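Local coordinates for uncharacterized protein with cystatin-like fold (Methylibium petroleiphilum PM1, PDB 3G16), which is of unknown function but has the cystatin-like, NTF2-type fold of SnoaL-like proteins, whose concave sheet face commonly lines a pocket, at residues D81-H93 with L102-S114. Sequence-based numbering, arbitrary orientation.
Sequences DAETAEAAIEWTH and LRGAECVEFDRAS
W91 lays its indole flat across the backbone of G104 on the neighbouring antiparallel strand, with G104 CA 3.7 Å from the centroid of the six-membered ring. Its chi1 of 53° sets CG between backbone N and carbonyl carbon, turning the ring back over the partner strand; a CB on G104 would clash with it. W91 CZ3 reaches L102 CG at 4.1 Å, while E106 crosses the pyrrole end at about a right angle, its OE2 hydrogen-bonded to the Y20 hydroxyl. With an alanine at W91, the G104 backbone would probably lose its cover and E106 its confinement. Further along, I89 CD1 meets V108 CG2 at 3.8 Å. The open end of the hairpin, at the 82-85 turn, is more polar and wetter. R112 spreads one guanidinium face over A85 CB and gives NH2 to E83 O at 2.9 Å, the acceptor in its plane, while NH1 holds a water. E86 and E109 run side by side, E86 OE2 3.9 Å from E109 OE2, bridged by a water; R118 and R121 form salt bridges with E109, which probably eases the repulsion. This hairpin sits mid-sheet, between strands 71-81 and 116-124: A87 and I89 pack on helix 9-24, whereas A88 and E90 face the second subunit.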
ATOM      1  N   ASP A  81      -0.086   1.905  13.468  1.00 14.84           N
ATOM      2  CA  ASP A  81      -1.404   2.036  14.123  1.00 14.62           C
ATOM      3  C   ASP A  81      -1.464   1.130  15.370  1.00 14.73           C
ATOM      4  O   ASP A  81      -1.710  -0.087  15.278  1.00 15.79           O
ATOM      5  CB  ASP A  81      -2.508   1.700  13.119  1.00 15.78           C
ATOM      6  CG  ASP A  81      -3.902   2.022  13.609  1.00 15.89           C
ATOM      7  OD1 ASP A  81      -4.141   2.100  14.825  1.00 17.27           O
ATOM      8  OD2 ASP A  81      -4.777   2.188  12.752  1.00 17.11           O
ATOM      9  N   ALA A  82      -1.269   1.740  16.551  1.00 13.96           N
ATOM     10  CA  ALA A  82      -1.342   0.950  17.778  1.00 15.05           C
ATOM     11  C   ALA A  82      -2.769   0.518  18.143  1.00 15.24           C
ATOM     12  O   ALA A  82      -2.946  -0.373  18.948  1.00 16.48           O
ATOM     13  CB  ALA A  82      -0.705   1.692  18.929  1.00 16.28           C
ATOM     14  N   GLU A  83      -3.794   1.133  17.577  1.00 15.19           N
ATOM     15  CA  GLU A  83      -5.144   0.706  17.871  1.00 16.77           C
ATOM     16  C   GLU A  83      -5.427  -0.643  17.245  1.00 16.75           C
ATOM     17  O   GLU A  83      -6.087  -1.464  17.840  1.00 18.27           O
ATOM     18  CB  GLU A  83      -6.164   1.726  17.341  1.00 18.85           C
ATOM     19  CG  GLU A  83      -7.600   1.376  17.628  1.00 22.89           C
ATOM     20  CD  GLU A  83      -7.932   1.340  19.117  1.00 28.81           C
ATOM     21  OE1 GLU A  83      -7.309   2.106  19.909  1.00 32.32           O
ATOM     22  OE2 GLU A  83      -8.837   0.532  19.477  1.00 35.32           O
ATOM     23  N   THR A  84      -4.912  -0.856  16.042  1.00 15.45           N
ATOM     24  CA  THR A  84      -5.175  -2.080  15.281  1.00 14.91           C
ATOM     25  C   THR A  84      -4.015  -3.079  15.253  1.00 15.47           C
ATOM     26  O   THR A  84      -4.145  -4.169  14.731  1.00 15.90           O
ATOM     27  CB  THR A  84      -5.557  -1.727  13.817  1.00 15.95           C
ATOM     28  OG1 THR A  84      -4.461  -1.056  13.212  1.00 16.89           O
ATOM     29  CG2 THR A  84      -6.823  -0.877  13.756  1.00 17.31           C
ATOM     30  N   ALA A  85      -2.863  -2.664  15.770  1.00 14.34           N
ATOM     31  CA  ALA A  85      -1.653  -3.476  15.711  1.00 13.77           C
ATOM     32  C   ALA A  85      -1.322  -3.809  14.255  1.00 15.17           C
ATOM     33  O   ALA A  85      -1.053  -4.960  13.880  1.00 14.89           O
ATOM     34  CB  ALA A  85      -1.753  -4.762  16.620  1.00 15.32           C
ATOM     35  N   GLU A  86      -1.355  -2.768  13.430  1.00 15.33           N
ATOM     36  CA  GLU A  86      -1.041  -2.893  12.024  1.00 15.85           C
ATOM     37  C   GLU A  86      -0.146  -1.746  11.629  1.00 15.10           C
ATOM     38  O   GLU A  86      -0.105  -0.695  12.324  1.00 16.29           O
ATOM     39  CB  GLU A  86      -2.299  -2.873  11.142  1.00 16.48           C
ATOM     40  CG  GLU A  86      -3.266  -4.029  11.428  1.00 18.08           C
ATOM     41  CD  GLU A  86      -4.455  -4.148  10.453  1.00 22.02           C
ATOM     42  OE1 GLU A  86      -4.654  -3.239   9.620  1.00 27.60           O
ATOM     43  OE2 GLU A  86      -5.170  -5.166  10.508  1.00 24.29           O
ATOM     44  N   ALA A  87       0.602  -1.939  10.549  1.00 15.09           N
ATOM     45  CA  ALA A  87       1.446  -0.911   9.978  1.00 15.08           C
ATOM     46  C   ALA A  87       1.335  -0.928   8.463  1.00 14.46           C
ATOM     47  O   ALA A  87       0.833  -1.860   7.861  1.00 15.22           O
ATOM     48  CB  ALA A  87       2.907  -1.081  10.389  1.00 15.97           C
ATOM     49  N   ALA A  88       1.811   0.143   7.857  1.00 14.72           N
ATOM     50  CA  ALA A  88       1.926   0.212   6.411  1.00 14.79           C
ATOM     51  C   ALA A  88       3.296   0.824   6.135  1.00 15.05           C
ATOM     52  O   ALA A  88       3.766   1.714   6.831  1.00 15.78           O
ATOM     53  CB  ALA A  88       0.805   1.035   5.735  1.00 15.25           C
ATOM     54  N   ILE A  89       3.934   0.337   5.085  1.00 15.05           N
ATOM     55  CA  ILE A  89       5.283   0.741   4.718  1.00 15.01           C
ATOM     56  C   ILE A  89       5.309   1.116   3.239  1.00 14.10           C
ATOM     57  O   ILE A  89       4.843   0.304   2.394  1.00 15.18           O
ATOM     58  CB  ILE A  89       6.300  -0.418   4.912  1.00 15.86           C
ATOM     59  CG1 ILE A  89       6.180  -1.048   6.325  1.00 18.44           C
ATOM     60  CG2 ILE A  89       7.725   0.041   4.592  1.00 17.66           C
ATOM     61  CD1 ILE A  89       7.018  -2.336   6.493  1.00 19.41           C
ATOM     62  N   GLU A  90       5.828   2.289   2.892  1.00 13.32           N
ATOM     63  CA  GLU A  90       6.119   2.651   1.497  1.00 14.94           C
ATOM     64  C   GLU A  90       7.583   2.321   1.346  1.00 13.98           C
ATOM     65  O   GLU A  90       8.381   2.710   2.205  1.00 14.21           O
ATOM     66  CB  GLU A  90       5.885   4.122   1.201  1.00 15.07           C
ATOM     67  CG  GLU A  90       5.993   4.518  -0.246  1.00 16.18           C
ATOM     68  CD  GLU A  90       5.874   6.017  -0.442  1.00 17.09           C
ATOM     69  OE1 GLU A  90       6.272   6.770   0.492  1.00 17.53           O
ATOM     70  OE2 GLU A  90       5.406   6.439  -1.509  1.00 15.94           O
ATOM     71  N   TRP A  91       7.918   1.537   0.329  1.00 13.33           N
ATOM     72  CA  TRP A  91       9.250   1.000   0.197  1.00 13.90           C
ATOM     73  C   TRP A  91       9.804   1.105  -1.224  1.00 13.44           C
ATOM     74  O   TRP A  91       9.053   1.344  -2.191  1.00 13.96           O
ATOM     75  CB  TRP A  91       9.258  -0.483   0.667  1.00 14.45           C
ATOM     76  CG  TRP A  91       8.213  -1.330  -0.012  1.00 14.93           C
ATOM     77  CD1 TRP A  91       7.034  -1.714   0.549  1.00 16.24           C
ATOM     78  CD2 TRP A  91       8.205  -1.870  -1.351  1.00 14.06           C
ATOM     79  NE1 TRP A  91       6.276  -2.433  -0.354  1.00 16.26           N
ATOM     80  CE2 TRP A  91       6.979  -2.571  -1.517  1.00 15.95           C
ATOM     81  CE3 TRP A  91       9.123  -1.878  -2.399  1.00 14.38           C
ATOM     82  CZ2 TRP A  91       6.639  -3.222  -2.710  1.00 15.10           C
ATOM     83  CZ3 TRP A  91       8.790  -2.528  -3.585  1.00 15.44           C
ATOM     84  CH2 TRP A  91       7.549  -3.190  -3.722  1.00 15.48           C
ATOM     85  N   THR A  92      11.098   0.872  -1.352  1.00 13.96           N
ATOM     86  CA  THR A  92      11.752   0.775  -2.642  1.00 14.59           C
ATOM     87  C   THR A  92      12.567  -0.501  -2.624  1.00 14.98           C
ATOM     88  O   THR A  92      13.291  -0.778  -1.658  1.00 15.58           O
ATOM     89  CB  THR A  92      12.660   1.966  -2.959  1.00 13.94           C
ATOM     90  OG1 THR A  92      11.854   3.161  -2.961  1.00 14.95           O
ATOM     91  CG2 THR A  92      13.351   1.824  -4.336  1.00 14.93           C
ATOM     92  N   HIS A  93      12.427  -1.273  -3.691  1.00 14.99           N
ATOM     93  CA  HIS A  93      13.211  -2.465  -3.952  1.00 14.36           C
ATOM     94  C   HIS A  93      14.156  -2.098  -5.113  1.00 14.77           C
ATOM     95  O   HIS A  93      13.736  -1.980  -6.277  1.00 14.60           O
ATOM     96  CB  HIS A  93      12.274  -3.631  -4.301  1.00 16.63           C
ATOM     97  CG  HIS A  93      12.985  -4.915  -4.620  1.00 17.13           C
ATOM     98  ND1 HIS A  93      12.302  -6.091  -4.855  1.00 19.07           N
ATOM     99  CD2 HIS A  93      14.304  -5.221  -4.665  1.00 16.65           C
ATOM    100  CE1 HIS A  93      13.190  -7.046  -5.119  1.00 19.70           C
ATOM    101  NE2 HIS A  93      14.412  -6.547  -4.997  1.00 18.59           N
ATOM    102  N   LEU A 102      11.933  -0.748  -8.272  1.00 15.22           N
ATOM    103  CA  LEU A 102      10.507  -1.038  -8.087  1.00 15.64           C
ATOM    104  C   LEU A 102      10.097  -0.416  -6.761  1.00 15.43           C
ATOM    105  O   LEU A 102      10.693  -0.725  -5.741  1.00 16.18           O
ATOM    106  CB  LEU A 102      10.238  -2.533  -8.046  1.00 16.11           C
ATOM    107  CG  LEU A 102       8.822  -3.023  -7.677  1.00 18.43           C
ATOM    108  CD1 LEU A 102       7.767  -2.471  -8.679  1.00 19.16           C
ATOM    109  CD2 LEU A 102       8.787  -4.553  -7.578  1.00 19.32           C
ATOM    110  N   ARG A 103       9.125   0.494  -6.765  1.00 14.39           N
ATOM    111  CA  ARG A 103       8.594   1.061  -5.537  1.00 15.26           C
ATOM    112  C   ARG A 103       7.198   0.504  -5.285  1.00 15.96           C
ATOM    113  O   ARG A 103       6.507   0.057  -6.181  1.00 15.11           O
ATOM    114  CB  ARG A 103       8.573   2.561  -5.626  1.00 15.67           C
ATOM    115  CG  ARG A 103       9.966   3.115  -5.944  1.00 15.00           C
ATOM    116  CD  ARG A 103      10.029   4.556  -5.624  1.00 16.69           C
ATOM    117  NE  ARG A 103      11.128   5.321  -6.250  1.00 16.31           N
ATOM    118  CZ  ARG A 103      12.208   5.790  -5.633  1.00 15.88           C
ATOM    119  NH1 ARG A 103      12.464   5.524  -4.372  1.00 15.60           N
ATOM    120  NH2 ARG A 103      13.038   6.578  -6.293  1.00 17.20           N
ATOM    121  N   GLY A 104       6.788   0.532  -4.045  1.00 14.59           N
ATOM    122  CA  GLY A 104       5.488   0.024  -3.650  1.00 14.32           C
ATOM    123  C   GLY A 104       5.114   0.353  -2.241  1.00 15.09           C
ATOM    124  O   GLY A 104       5.798   1.128  -1.567  1.00 14.17           O
ATOM    125  N   ALA A 105       4.051  -0.280  -1.766  1.00 14.81           N
ATOM    126  CA  ALA A 105       3.623  -0.112  -0.382  1.00 14.88           C
ATOM    127  C   ALA A 105       3.062  -1.431   0.079  1.00 16.01           C
ATOM    128  O   ALA A 105       2.635  -2.256  -0.739  1.00 15.81           O
ATOM    129  CB  ALA A 105       2.610   1.010  -0.247  1.00 14.80           C
ATOM    130  N   GLU A 106       3.117  -1.653   1.386  1.00 14.76           N
ATOM    131  CA  GLU A 106       2.577  -2.898   1.916  1.00 14.48           C
ATOM    132  C   GLU A 106       1.904  -2.709   3.246  1.00 15.22           C
ATOM    133  O   GLU A 106       2.274  -1.832   4.026  1.00 16.80           O
ATOM    134  CB  GLU A 106       3.637  -3.961   2.008  1.00 15.99           C
ATOM    135  CG  GLU A 106       4.792  -3.660   2.985  1.00 16.72           C
ATOM    136  CD  GLU A 106       6.018  -4.549   2.723  1.00 19.18           C
ATOM    137  OE1 GLU A 106       6.132  -5.124   1.650  1.00 19.48           O
ATOM    138  OE2 GLU A 106       6.895  -4.588   3.621  1.00 25.65           O
ATOM    139  N   CYS A 107       0.873  -3.532   3.480  1.00 14.95           N
ATOM    140  CA  CYS A 107       0.184  -3.584   4.769  1.00 15.50           C
ATOM    141  C   CYS A 107       0.797  -4.689   5.576  1.00 14.39           C
ATOM    142  O   CYS A 107       1.057  -5.788   5.035  1.00 15.38           O
ATOM    143  CB  CYS A 107      -1.277  -3.874   4.565  1.00 15.86           C
ATOM    144  SG  CYS A 107      -2.147  -2.500   3.710  1.00 21.05           S
ATOM    145  N   VAL A 108       1.037  -4.427   6.865  1.00 14.97           N
ATOM    146  CA  VAL A 108       1.663  -5.385   7.760  1.00 14.97           C
ATOM    147  C   VAL A 108       0.766  -5.613   8.939  1.00 15.66           C
ATOM    148  O   VAL A 108       0.386  -4.636   9.628  1.00 18.05           O
ATOM    149  CB  VAL A 108       3.028  -4.832   8.236  1.00 15.74           C
ATOM    150  CG1 VAL A 108       3.729  -5.787   9.195  1.00 16.53           C
ATOM    151  CG2 VAL A 108       3.952  -4.519   7.061  1.00 15.77           C
ATOM    152  N   GLU A 109       0.384  -6.862   9.201  1.00 12.90           N
ATOM    153  CA  GLU A 109      -0.363  -7.205  10.390  1.00 14.53           C
ATOM    154  C   GLU A 109       0.552  -7.829  11.415  1.00 13.53           C
ATOM    155  O   GLU A 109       1.333  -8.704  11.096  1.00 14.39           O
ATOM    156  CB  GLU A 109      -1.470  -8.212  10.102  1.00 14.88           C
ATOM    157  CG  GLU A 109      -2.513  -7.755   9.101  1.00 15.83           C
ATOM    158  CD  GLU A 109      -3.682  -8.692   8.990  1.00 18.38           C
ATOM    159  OE1 GLU A 109      -3.660  -9.792   9.556  1.00 18.45           O
ATOM    160  OE2 GLU A 109      -4.618  -8.289   8.245  1.00 19.49           O
ATOM    161  N   PHE A 110       0.407  -7.394  12.677  1.00 13.44           N
ATOM    162  CA  PHE A 110       1.077  -8.025  13.788  1.00 14.30           C
ATOM    163  C   PHE A 110       0.188  -9.019  14.494  1.00 14.30           C
ATOM    164  O   PHE A 110      -1.026  -8.860  14.580  1.00 15.90           O
ATOM    165  CB  PHE A 110       1.558  -6.968  14.786  1.00 13.41           C
ATOM    166  CG  PHE A 110       2.806  -6.279  14.334  1.00 14.89           C
ATOM    167  CD1 PHE A 110       2.735  -5.232  13.401  1.00 15.67           C
ATOM    168  CD2 PHE A 110       4.043  -6.670  14.770  1.00 16.18           C
ATOM    169  CE1 PHE A 110       3.886  -4.622  12.967  1.00 16.24           C
ATOM    170  CE2 PHE A 110       5.190  -6.038  14.333  1.00 16.33           C
ATOM    171  CZ  PHE A 110       5.107  -5.033  13.434  1.00 15.80           C
ATOM    172  N   ASP A 111       0.844 -10.056  14.979  1.00 13.45           N
ATOM    173  CA  ASP A 111       0.270 -10.984  15.967  1.00 14.34           C
ATOM    174  C   ASP A 111       0.493 -10.306  17.331  1.00 14.33           C
ATOM    175  O   ASP A 111       1.612 -10.241  17.818  1.00 15.11           O
ATOM    176  CB  ASP A 111       0.991 -12.319  15.919  1.00 15.19           C
ATOM    177  CG  ASP A 111       0.584 -13.252  17.010  1.00 17.91           C
ATOM    178  OD1 ASP A 111      -0.629 -13.445  17.238  1.00 21.95           O
ATOM    179  OD2 ASP A 111       1.451 -13.793  17.679  1.00 15.95           O
ATOM    180  N   ARG A 112      -0.585  -9.846  17.937  1.00 13.44           N
ATOM    181  CA  ARG A 112      -0.496  -9.158  19.240  1.00 13.26           C
ATOM    182  C   ARG A 112       0.044 -10.060  20.345  1.00 15.15           C
ATOM    183  O   ARG A 112       0.709  -9.563  21.251  1.00 14.83           O
ATOM    184  CB  ARG A 112      -1.842  -8.628  19.657  1.00 14.28           C
ATOM    185  CG  ARG A 112      -2.449  -7.566  18.744  1.00 14.85           C
ATOM    186  CD  ARG A 112      -3.917  -7.397  19.092  1.00 15.40           C
ATOM    187  NE  ARG A 112      -4.644  -6.396  18.317  1.00 16.92           N
ATOM    188  CZ  ARG A 112      -4.782  -5.128  18.660  1.00 15.95           C
ATOM    189  NH1 ARG A 112      -4.193  -4.636  19.735  1.00 15.81           N
ATOM    190  NH2 ARG A 112      -5.531  -4.303  17.916  1.00 16.89           N
ATOM    191  N   ALA A 113      -0.214 -11.366  20.238  1.00 13.97           N
ATOM    192  CA  ALA A 113       0.162 -12.320  21.271  1.00 13.47           C
ATOM    193  C   ALA A 113       1.657 -12.572  21.309  1.00 14.03           C
ATOM    194  O   ALA A 113       2.148 -13.084  22.325  1.00 15.75           O
ATOM    195  CB  ALA A 113      -0.604 -13.648  21.062  1.00 14.40           C
ATOM    196  N   SER A 114       2.397 -12.240  20.247  1.00 14.03           N
ATOM    197  CA  SER A 114       3.840 -12.431  20.218  1.00 14.83           C
ATOM    198  C   SER A 114       4.621 -11.163  19.915  1.00 15.06           C
ATOM    199  O   SER A 114       5.812 -11.119  20.210  1.00 15.23           O
ATOM    200  CB  SER A 114       4.226 -13.518  19.189  1.00 15.24           C
ATOM    201  OG  SER A 114       3.969 -13.059  17.872  1.00 16.55           O
TER
HETATM  202  O   HOH W   1      -4.623  -1.896  20.611  1.00 18.50           O
HETATM  203  O   HOH W   2      -3.033  -7.083  14.003  1.00 17.48           O
HETATM  204  O   HOH W   3      -5.435  -5.892   7.741  1.00 20.96           O